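Local coordinates for protein putative decarboxylase involved in desferrioxamine biosynthesis (Erwinia amylovora, PDB 5O5C) that probably decarboxylates lysine with the help of pyridoxal 5'-phosphate, as a step in making the siderophore desferrioxamine, at residues A265-S270 with W294-A299. Numbering follows the deposited sequence.
Sequences AVVATS and WMHVDA. With PLP (pyridoxal-5'-phosphate), chain H.
Asp298 OD2, tied through a water to Thr269 OG1 across the strand pair, accepts two bonds, one from that water at 2.6 Å and one from Asn174 ND2, and lies 2.8 Å from PLP N1. This is the aspartate that faces the pyridine nitrogen in fold-type I PLP enzymes, where it probably keeps that nitrogen protonated and the ring electron-withdrawing. Its backbone belongs to a beta-alpha-beta unit: helix 281-290 connects strand 262-269 to strand 294-299, its parallel neighbour in the mixed seven-stranded sheet. Asp298 CG stands anti to the backbone N (chi1 -175°), which lifts the carboxylate off the sheet face toward the cofactor ring, while OD1 accepts from Ala300 N.

Val266 N donates to Trp294 O and Val266 O accepts from His296 N; Ala268 N donates to His296 O, and the shortest bond, Asp298 N to Ala268 O at 2.7 Å, fixes the backbone of the aspartate. On the same face, His296 aligns with Val267, whose branched methyls CG1 and CG2 both pack by the carbon edge of the ring, CG2 3.9 Å from His296 CD2. The ring nitrogens bond to Ser323 OG at ND1 and Asn174 OD1 at NE2; the same Asn174 amide thus links the imidazole to Asp298. The other face, beneath helix 281-290, is apolar: the small Ala268 lets the extended Met295 lie close, with Met295 CE 4.0 Å from Ala268 CB. Where strand 262-269 gives way to loop, Ser270 N bonds Asp298 O at 3.0 Å, approaching 35° out of the carbonyl plane, and Ser270 OG adds a weak bond to that oxygen.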
ATOM      1  N   ALA B 265      -0.004 -20.470  16.773  1.00 28.70           N
ATOM      2  CA  ALA B 265      -0.536 -20.424  15.434  1.00 25.41           C
ATOM      3  C   ALA B 265       0.195 -21.263  14.395  1.00 25.99           C
ATOM      4  O   ALA B 265       1.451 -21.496  14.439  1.00 27.31           O
ATOM      5  CB  ALA B 265      -0.607 -18.972  14.983  1.00 24.78           C
ATOM      6  N   VAL B 266      -0.590 -21.646  13.408  1.00 24.58           N
ATOM      7  CA  VAL B 266      -0.098 -22.287  12.205  1.00 22.90           C
ATOM      8  C   VAL B 266      -0.416 -21.488  10.917  1.00 20.96           C
ATOM      9  O   VAL B 266      -1.550 -21.161  10.635  1.00 18.14           O
ATOM     10  CB  VAL B 266      -0.677 -23.712  12.018  1.00 23.08           C
ATOM     11  CG1 VAL B 266      -0.062 -24.339  10.784  1.00 24.99           C
ATOM     12  CG2 VAL B 266      -0.392 -24.597  13.224  1.00 25.35           C
ATOM     13  N   VAL B 267       0.607 -21.221  10.113  1.00 21.19           N
ATOM     14  CA  VAL B 267       0.370 -20.730   8.778  1.00 23.48           C
ATOM     15  C   VAL B 267       0.400 -21.872   7.801  1.00 24.74           C
ATOM     16  O   VAL B 267       1.431 -22.537   7.640  1.00 22.81           O
ATOM     17  CB  VAL B 267       1.347 -19.630   8.362  1.00 25.00           C
ATOM     18  CG1 VAL B 267       1.177 -19.288   6.890  1.00 27.49           C
ATOM     19  CG2 VAL B 267       1.187 -18.427   9.268  1.00 28.43           C
ATOM     20  N   ALA B 268      -0.751 -22.044   7.139  1.00 25.08           N
ATOM     21  CA  ALA B 268      -0.964 -22.977   6.027  1.00 24.20           C
ATOM     22  C   ALA B 268      -1.002 -22.205   4.744  1.00 23.23           C
ATOM     23  O   ALA B 268      -1.841 -21.279   4.609  1.00 21.27           O
ATOM     24  CB  ALA B 268      -2.290 -23.696   6.194  1.00 24.09           C
ATOM     25  N   THR B 269      -0.153 -22.619   3.793  1.00 19.48           N
ATOM     26  CA  THR B 269      -0.021 -21.995   2.509  1.00 21.06           C
ATOM     27  C   THR B 269      -0.728 -22.825   1.419  1.00 23.75           C
ATOM     28  O   THR B 269      -0.324 -23.974   1.093  1.00 22.83           O
ATOM     29  CB  THR B 269       1.473 -21.739   2.239  1.00 21.47           C
ATOM     30  OG1 THR B 269       1.955 -20.975   3.326  1.00 20.00           O
ATOM     31  CG2 THR B 269       1.688 -20.983   0.957  1.00 21.01           C
ATOM     32  N   SER B 270      -1.806 -22.243   0.882  1.00 21.67           N
ATOM     33  CA  SER B 270      -2.621 -22.881  -0.132  1.00 22.72           C
ATOM     34  C   SER B 270      -2.124 -22.410  -1.482  1.00 23.21           C
ATOM     35  O   SER B 270      -2.847 -21.725  -2.240  1.00 22.02           O
ATOM     36  CB  SER B 270      -4.119 -22.595   0.107  1.00 22.76           C
ATOM     37  OG  SER B 270      -4.430 -21.190   0.164  1.00 24.45           O
ATOM     38  N   TRP B 294      -4.499 -20.448  16.204  1.00 25.67           N
ATOM     39  CA  TRP B 294      -5.044 -19.650  15.133  1.00 25.12           C
ATOM     40  C   TRP B 294      -4.614 -20.351  13.839  1.00 25.68           C
ATOM     41  O   TRP B 294      -3.448 -20.712  13.714  1.00 25.30           O
ATOM     42  CB  TRP B 294      -4.464 -18.231  15.187  1.00 27.38           C
ATOM     43  CG  TRP B 294      -4.957 -17.293  14.137  1.00 31.83           C
ATOM     44  CD1 TRP B 294      -4.638 -17.280  12.789  1.00 36.59           C
ATOM     45  CD2 TRP B 294      -5.887 -16.246  14.327  1.00 32.00           C
ATOM     46  NE1 TRP B 294      -5.316 -16.259  12.150  1.00 34.19           N
ATOM     47  CE2 TRP B 294      -6.072 -15.604  13.075  1.00 33.33           C
ATOM     48  CE3 TRP B 294      -6.553 -15.755  15.444  1.00 29.94           C
ATOM     49  CZ2 TRP B 294      -6.896 -14.499  12.922  1.00 32.21           C
ATOM     50  CZ3 TRP B 294      -7.353 -14.709  15.293  1.00 30.95           C
ATOM     51  CH2 TRP B 294      -7.537 -14.078  14.028  1.00 34.34           C
ATOM     52  N   MET B 295      -5.559 -20.558  12.926  1.00 23.91           N
ATOM     53  CA  MET B 295      -5.245 -21.009  11.583  1.00 25.34           C
ATOM     54  C   MET B 295      -5.311 -19.861  10.597  1.00 23.91           C
ATOM     55  O   MET B 295      -6.366 -19.233  10.364  1.00 22.77           O
ATOM     56  CB  MET B 295      -6.143 -22.135  11.114  1.00 28.14           C
ATOM     57  CG  MET B 295      -5.545 -22.950   9.980  1.00 32.89           C
ATOM     58  SD  MET B 295      -6.797 -23.951   9.168  1.00 39.62           S
ATOM     59  CE  MET B 295      -5.892 -24.620   7.788  1.00 33.91           C
ATOM     60  N   HIS B 296      -4.163 -19.581  10.010  1.00 21.75           N
ATOM     61  CA  HIS B 296      -4.114 -18.616   8.953  1.00 23.01           C
ATOM     62  C   HIS B 296      -3.849 -19.330   7.635  1.00 24.39           C
ATOM     63  O   HIS B 296      -2.904 -20.117   7.511  1.00 28.72           O
ATOM     64  CB  HIS B 296      -3.050 -17.592   9.243  1.00 23.37           C
ATOM     65  CG  HIS B 296      -2.775 -16.708   8.088  1.00 23.55           C
ATOM     66  ND1 HIS B 296      -3.757 -15.932   7.528  1.00 20.93           N
ATOM     67  CD2 HIS B 296      -1.653 -16.503   7.355  1.00 23.65           C
ATOM     68  CE1 HIS B 296      -3.233 -15.221   6.560  1.00 20.91           C
ATOM     69  NE2 HIS B 296      -1.972 -15.586   6.392  1.00 23.04           N
ATOM     70  N   VAL B 297      -4.709 -19.098   6.656  1.00 22.60           N
ATOM     71  CA  VAL B 297      -4.446 -19.627   5.313  1.00 22.79           C
ATOM     72  C   VAL B 297      -3.827 -18.542   4.452  1.00 20.54           C
ATOM     73  O   VAL B 297      -4.455 -17.507   4.238  1.00 22.68           O
ATOM     74  CB  VAL B 297      -5.712 -20.230   4.699  1.00 21.17           C
ATOM     75  CG1 VAL B 297      -5.544 -20.530   3.224  1.00 24.72           C
ATOM     76  CG2 VAL B 297      -6.014 -21.502   5.430  1.00 22.87           C
ATOM     77  N   ASP B 298      -2.582 -18.734   4.021  1.00 21.00           N
ATOM     78  CA  ASP B 298      -1.947 -17.826   3.045  1.00 19.99           C
ATOM     79  C   ASP B 298      -2.312 -18.294   1.655  1.00 20.06           C
ATOM     80  O   ASP B 298      -1.759 -19.261   1.153  1.00 21.17           O
ATOM     81  CB  ASP B 298      -0.456 -17.711   3.279  1.00 20.31           C
ATOM     82  CG  ASP B 298       0.227 -16.711   2.379  1.00 19.95           C
ATOM     83  OD1 ASP B 298      -0.364 -16.192   1.415  1.00 24.07           O
ATOM     84  OD2 ASP B 298       1.395 -16.462   2.595  1.00 19.38           O
ATOM     85  N   ALA B 299      -3.242 -17.588   1.030  1.00 18.73           N
ATOM     86  CA  ALA B 299      -3.756 -17.961  -0.281  1.00 19.45           C
ATOM     87  C   ALA B 299      -3.372 -16.962  -1.393  1.00 20.29           C
ATOM     88  O   ALA B 299      -4.077 -16.775  -2.374  1.00 20.57           O
ATOM     89  CB  ALA B 299      -5.247 -18.144  -0.199  1.00 17.32           C
TER
HETATM   90  N1  PLP H 601       2.161 -15.092   0.311  1.00 35.64           N
HETATM   91  C2  PLP H 601       2.408 -15.864  -0.768  1.00 36.73           C
HETATM   92  C2A PLP H 601       1.974 -17.299  -0.796  1.00 35.63           C
HETATM   93  C3  PLP H 601       3.094 -15.266  -1.923  1.00 37.96           C
HETATM   94  O3  PLP H 601       3.375 -15.999  -3.051  1.00 41.45           O
HETATM   95  C4  PLP H 601       3.454 -13.833  -1.796  1.00 37.02           C
HETATM   96  C4A PLP H 601       4.211 -13.138  -2.860  1.00 39.68           C
HETATM   97  C5  PLP H 601       3.132 -13.104  -0.568  1.00 36.93           C
HETATM   98  C6  PLP H 601       2.511 -13.802   0.449  1.00 36.16           C
HETATM   99  C5A PLP H 601       3.514 -11.647  -0.434  1.00 37.44           C
HETATM  100  O4P PLP H 601       2.612 -10.974  -1.326  1.00 39.86           O
HETATM  101  P   PLP H 601       2.675  -9.427  -1.786  1.00 38.91           P
HETATM  102  O1P PLP H 601       3.840  -9.363  -2.722  1.00 40.94           O
HETATM  103  O2P PLP H 601       1.384  -9.222  -2.537  1.00 40.13           O
HETATM  104  O3P PLP H 601       2.827  -8.532  -0.608  1.00 36.33           O
HETATM  105  O   HOH W   1       3.199 -18.264   3.092  1.00 35.92           O